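Local coordinates for protein endo-beta-mannanase (Opitutaceae bacterium TAV5, PDB 7BOB) that probably cleaves mannose units from the ends of beta-1,4-linked manno-oligosaccharides, as an exo-beta-1,4-mannosidase of glycoside hydrolase family 5, at residues D152-D158 with L192-Q198; P97-V101 with Y133-T138. One frame throughout, in Å; residues are numbered along the deposited sequence.

Both contacts belong to the (beta/alpha)8 barrel, and their centres lie about 14 Å apart. Along the chain they come in series: contact 2 joins strand 94-101 to helix 124-141, the next helix in the barrel wall, and strand 151-154, which follows that helix, then opens contact 1 with the end of strand 191-192 and the loop beyond it. Strands 94-101 and 151-154 are neighbours in the parallel sheet. They meet directly where Asp152 N lies 2.9 Å from Pro97 O and Ser98 OG 2.9 Å from Asp152 OD2, both probable hydrogen bonds. Contact 2 joins a strand to its outer helix; contact 1 lies at the C-terminal strand ends, where family 5 enzymes carry their active site.

Contact 1: residues D152-D158 with L192-Q198; sequences DLGNELD and LSGCDHQ
Leu153 N donates to Leu192 O at 2.8 Å, almost straight at 170°, and so closes the parallel pairing of strands 151-154 and 191-192. Just beyond it lies the tightest packing, around Gly194. Asp152 lays OD1 3.3 Å from Gly194 CA, while its carboxylate also reaches Arg58, Ser98 and Gln280. Gly154 O accepts a CA-H...O contact from Gly194 CA at 3.1 Å. A side chain on Gly194 would run into both oxygens, and the backbone angles there also call for glycine. Glu156 N then bonds Gly194 O at 2.8 Å, standing above the carbonyl plane, and Ser193 OG accepts from Cys195 N, closing an ST turn. Further on, Asp158 points toward the loop 193-197: its CG sits between backbone N and carbonyl carbon (chi1 62°), which brings OD1 3.2 Å from its donor Asp196 N, on the syn side but tilted out of the carboxylate plane, and against CB and SG of Cys195. Its other oxygen, OD2, lies 2.6 Å from Asp196 OD1, the two carboxylate planes 87° apart. Asp196 OD1 also accepts from Gln198 N, a capping bond at the start of helix 198-201. An alanine in place of Asp158 would probably leave Asp196 N without this acceptor and open a gap beside Cys195. Packing is more open toward Glu156 and the end of Gln198, both partly exposed, although Gln198 CB still rests 3.1 Å from Asp158 OD2. Glu156 crosses Asp196 at about a right angle, with OE2 3.5 Å from Asp196 OD2, and OE2 has its hydrogen bond with His240 instead. An Asn-Glu pair after the fourth strand, here Asn155 and Glu156, is a hallmark of family 5 glycoside hydrolases and lies at the catalytic end of their (beta/alpha)8 barrel.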
# COMPACT_ATOMS: atom_id res chain seq x y z
N ASP A 152 -23.16 10.03 -26.09
CA ASP A 152 -22.04 9.79 -25.17
C ASP A 152 -22.56 9.14 -23.89
O ASP A 152 -23.34 9.74 -23.14
CB ASP A 152 -21.34 11.11 -24.87
CG ASP A 152 -20.00 10.92 -24.18
OD1 ASP A 152 -19.35 9.89 -24.47
OD2 ASP A 152 -19.60 11.78 -23.37
N LEU A 153 -22.12 7.90 -23.63
CA LEU A 153 -22.58 7.14 -22.47
C LEU A 153 -22.41 7.93 -21.17
O LEU A 153 -23.30 7.95 -20.32
CB LEU A 153 -21.81 5.82 -22.40
CG LEU A 153 -22.33 4.78 -21.41
CD1 LEU A 153 -23.85 4.63 -21.57
CD2 LEU A 153 -21.62 3.46 -21.67
N GLY A 154 -21.25 8.55 -20.99
CA GLY A 154 -21.04 9.39 -19.82
C GLY A 154 -19.65 9.96 -19.89
O GLY A 154 -18.86 9.62 -20.77
N ASN A 155 -19.35 10.85 -18.96
CA ASN A 155 -18.06 11.51 -18.94
C ASN A 155 -17.09 10.77 -18.02
O ASN A 155 -17.27 10.75 -16.79
CB ASN A 155 -18.17 12.96 -18.49
CG ASN A 155 -16.84 13.65 -18.63
OD1 ASN A 155 -16.15 13.41 -19.62
ND2 ASN A 155 -16.44 14.43 -17.63
N GLU A 156 -16.06 10.17 -18.62
CA GLU A 156 -14.91 9.63 -17.89
C GLU A 156 -15.36 8.67 -16.81
O GLU A 156 -14.98 8.77 -15.64
CB GLU A 156 -14.05 10.76 -17.31
CG GLU A 156 -13.57 11.74 -18.40
CD GLU A 156 -12.35 12.54 -18.01
OE1 GLU A 156 -12.15 12.81 -16.80
OE2 GLU A 156 -11.57 12.90 -18.93
N LEU A 157 -16.22 7.73 -17.21
CA LEU A 157 -16.77 6.77 -16.26
C LEU A 157 -15.67 5.93 -15.66
O LEU A 157 -15.85 5.36 -14.57
CB LEU A 157 -17.82 5.89 -16.94
CG LEU A 157 -19.13 6.62 -17.33
CD1 LEU A 157 -19.85 5.89 -18.47
CD2 LEU A 157 -20.05 6.79 -16.12
N ASP A 158 -14.51 5.85 -16.32
CA ASP A 158 -13.38 5.09 -15.83
C ASP A 158 -12.58 5.83 -14.77
O ASP A 158 -11.67 5.24 -14.19
CB ASP A 158 -12.49 4.73 -17.01
CG ASP A 158 -11.94 5.97 -17.69
OD1 ASP A 158 -12.71 6.75 -18.22
OD2 ASP A 158 -10.73 6.18 -17.66
N LEU A 192 -20.84 6.45 -27.80
CA LEU A 192 -19.44 6.60 -27.45
C LEU A 192 -19.30 6.32 -25.96
O LEU A 192 -20.24 6.51 -25.18
CB LEU A 192 -18.92 8.00 -27.76
CG LEU A 192 -19.28 8.59 -29.13
CD1 LEU A 192 -20.48 9.51 -29.05
CD2 LEU A 192 -18.10 9.36 -29.66
N SER A 193 -18.10 5.85 -25.57
CA SER A 193 -17.87 5.51 -24.17
C SER A 193 -17.73 6.75 -23.30
O SER A 193 -18.27 6.79 -22.20
CB SER A 193 -16.62 4.64 -24.04
OG SER A 193 -15.45 5.44 -24.04
N GLY A 194 -17.00 7.77 -23.75
CA GLY A 194 -16.68 8.90 -22.90
C GLY A 194 -15.45 8.71 -22.02
O GLY A 194 -15.16 9.58 -21.19
N CYS A 195 -14.72 7.61 -22.18
CA CYS A 195 -13.58 7.28 -21.34
C CYS A 195 -12.33 8.07 -21.74
O CYS A 195 -12.24 8.64 -22.84
CB CYS A 195 -13.29 5.78 -21.41
SG CYS A 195 -14.57 4.76 -20.61
N ASP A 196 -11.34 8.09 -20.84
CA ASP A 196 -10.13 8.85 -21.10
C ASP A 196 -8.93 7.92 -21.22
O ASP A 196 -9.10 6.72 -21.49
CB ASP A 196 -9.92 9.92 -20.01
CG ASP A 196 -9.72 9.34 -18.61
OD1 ASP A 196 -9.33 8.16 -18.49
OD2 ASP A 196 -9.95 10.06 -17.60
N HIS A 197 -7.72 8.44 -21.00
CA HIS A 197 -6.52 7.65 -21.22
C HIS A 197 -6.31 6.58 -20.15
O HIS A 197 -5.45 5.71 -20.33
CB HIS A 197 -5.30 8.57 -21.34
CG HIS A 197 -4.94 9.28 -20.07
ND1 HIS A 197 -5.85 10.03 -19.35
CD2 HIS A 197 -3.76 9.37 -19.40
CE1 HIS A 197 -5.25 10.53 -18.28
NE2 HIS A 197 -3.99 10.14 -18.28
N GLN A 198 -7.10 6.58 -19.07
CA GLN A 198 -6.96 5.49 -18.12
C GLN A 198 -7.37 4.15 -18.70
O GLN A 198 -7.03 3.11 -18.11
CB GLN A 198 -7.74 5.79 -16.85
CG GLN A 198 -7.29 7.10 -16.26
CD GLN A 198 -7.40 7.12 -14.79
OE1 GLN A 198 -6.80 6.29 -14.12
NE2 GLN A 198 -8.21 8.03 -14.26

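Contact 2: residues P97-V101 with Y133-T138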
# COMPACT_ATOMS: atom_id res chain seq x y z
N PRO A 97 -24.64 14.56 -26.69
CA PRO A 97 -25.09 14.63 -25.29
C PRO A 97 -24.49 13.49 -24.49
O PRO A 97 -24.41 12.36 -24.96
CB PRO A 97 -26.62 14.51 -25.41
CG PRO A 97 -26.81 13.63 -26.60
CD PRO A 97 -25.65 13.94 -27.56
N SER A 98 -24.07 13.81 -23.27
CA SER A 98 -23.41 12.84 -22.39
C SER A 98 -24.33 12.58 -21.21
O SER A 98 -24.70 13.52 -20.51
CB SER A 98 -22.05 13.37 -21.94
OG SER A 98 -21.33 12.41 -21.18
N LEU A 99 -24.69 11.30 -21.01
CA LEU A 99 -25.79 10.92 -20.11
C LEU A 99 -25.33 10.79 -18.66
O LEU A 99 -25.85 11.47 -17.76
CB LEU A 99 -26.42 9.60 -20.57
CG LEU A 99 -26.93 9.61 -22.02
CD1 LEU A 99 -27.88 8.45 -22.31
CD2 LEU A 99 -27.60 10.93 -22.39
N PHE A 100 -24.38 9.88 -18.40
CA PHE A 100 -24.05 9.47 -17.04
C PHE A 100 -22.98 10.41 -16.50
O PHE A 100 -21.78 10.15 -16.57
CB PHE A 100 -23.65 8.00 -17.01
CG PHE A 100 -24.82 7.06 -17.07
CD1 PHE A 100 -25.62 6.85 -15.95
CD2 PHE A 100 -25.15 6.42 -18.25
CE1 PHE A 100 -26.72 6.00 -16.01
CE2 PHE A 100 -26.25 5.56 -18.32
CZ PHE A 100 -27.04 5.35 -17.21
N VAL A 101 -23.45 11.54 -15.99
CA VAL A 101 -22.60 12.62 -15.49
C VAL A 101 -23.23 13.08 -14.17
O VAL A 101 -24.29 13.70 -14.18
CB VAL A 101 -22.52 13.80 -16.47
CG1 VAL A 101 -21.59 14.86 -15.95
CG2 VAL A 101 -22.06 13.33 -17.87
N TYR A 133 -33.17 5.63 -16.68
CA TYR A 133 -32.73 7.00 -16.97
C TYR A 133 -32.14 7.10 -18.37
O TYR A 133 -32.39 8.07 -19.09
CB TYR A 133 -31.71 7.45 -15.93
CG TYR A 133 -30.91 8.68 -16.29
CD1 TYR A 133 -31.52 9.93 -16.37
CD2 TYR A 133 -29.54 8.59 -16.53
CE1 TYR A 133 -30.78 11.07 -16.68
CE2 TYR A 133 -28.79 9.72 -16.85
CZ TYR A 133 -29.41 10.95 -16.92
OH TYR A 133 -28.65 12.07 -17.23
N ALA A 134 -31.37 6.10 -18.79
CA ALA A 134 -30.82 6.12 -20.14
C ALA A 134 -31.94 6.05 -21.17
O ALA A 134 -31.92 6.79 -22.18
CB ALA A 134 -29.84 4.97 -20.34
N ARG A 135 -32.91 5.17 -20.95
CA ARG A 135 -34.04 5.08 -21.88
C ARG A 135 -34.84 6.38 -21.91
O ARG A 135 -35.23 6.84 -22.99
CB ARG A 135 -34.93 3.89 -21.50
CG ARG A 135 -36.12 3.75 -22.44
CD ARG A 135 -36.80 2.40 -22.31
NE ARG A 135 -37.25 2.18 -20.94
CZ ARG A 135 -36.69 1.31 -20.09
NH1 ARG A 135 -35.66 0.56 -20.47
NH2 ARG A 135 -37.17 1.19 -18.85
N THR A 136 -35.02 7.01 -20.76
CA THR A 136 -35.80 8.25 -20.71
C THR A 136 -35.14 9.36 -21.51
O THR A 136 -35.80 10.06 -22.28
CB THR A 136 -35.99 8.70 -19.27
OG1 THR A 136 -36.68 7.69 -18.54
CG2 THR A 136 -36.77 10.00 -19.26
N ILE A 137 -33.85 9.58 -21.29
CA ILE A 137 -33.17 10.65 -22.02
C ILE A 137 -33.18 10.35 -23.51
O ILE A 137 -33.52 11.22 -24.33
CB ILE A 137 -31.74 10.88 -21.50
CG1 ILE A 137 -31.76 11.15 -19.99
CG2 ILE A 137 -31.10 12.03 -22.25
CD1 ILE A 137 -32.60 12.38 -19.60
N THR A 138 -32.83 9.11 -23.88
CA THR A 138 -32.85 8.74 -25.30
C THR A 138 -34.21 9.01 -25.92
O THR A 138 -34.30 9.47 -27.06
CB THR A 138 -32.46 7.27 -25.46
OG1 THR A 138 -31.24 7.00 -24.76
CG2 THR A 138 -32.25 6.93 -26.92
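The third strand of the barrel, 94-101, packs on the helix that follows it, 124-141, through Leu99 and Phe100 against Tyr133, Ala134 and Ile137. Segments 97-99 and 133-138 run nearly antiparallel, their axes 10.1 Å apart at closest approach. Tyr133 reaches across with its CG anti to the backbone N (chi1 165°), and its OH donates to Leu99 O at 2.9 Å, tilted from the carbonyl plane. The same oxygen takes a weak bond from Val101 N, closing the inverse gamma turn centred on Phe100 in which the strand bends. The two aromatic rings meet edge-to-face: the edge of Tyr133 points to one face of Phe100, planes 76° apart and centroids 5.6 Å apart, with Tyr133 CD2 3.9 Å from Phe100 CE1. Trp63 stacks on Tyr133 and also meets Phe100 edge-to-face, extending the aromatic cluster. Beside it, the Leu99 and Ile137 side chains slide past each other in opposite directions, CD2 of Leu99 3.7 Å from CG2 of Ile137, while Ala134 CB comes obliquely to the Phe100 ring, 4.2 Å from CE2. Within the helix, Thr138 OG1 turns back to donate to Ala134 O, which also accepts Thr138 N from the opposite face of its carbonyl plane. Ile182 of helix 168-183 covers Leu99, Ala134 and Thr138. A strand of the parallel barrel covered by the helix that follows it, running back nearly antiparallel, is the beta-alpha unit of a (beta/alpha)8 barrel.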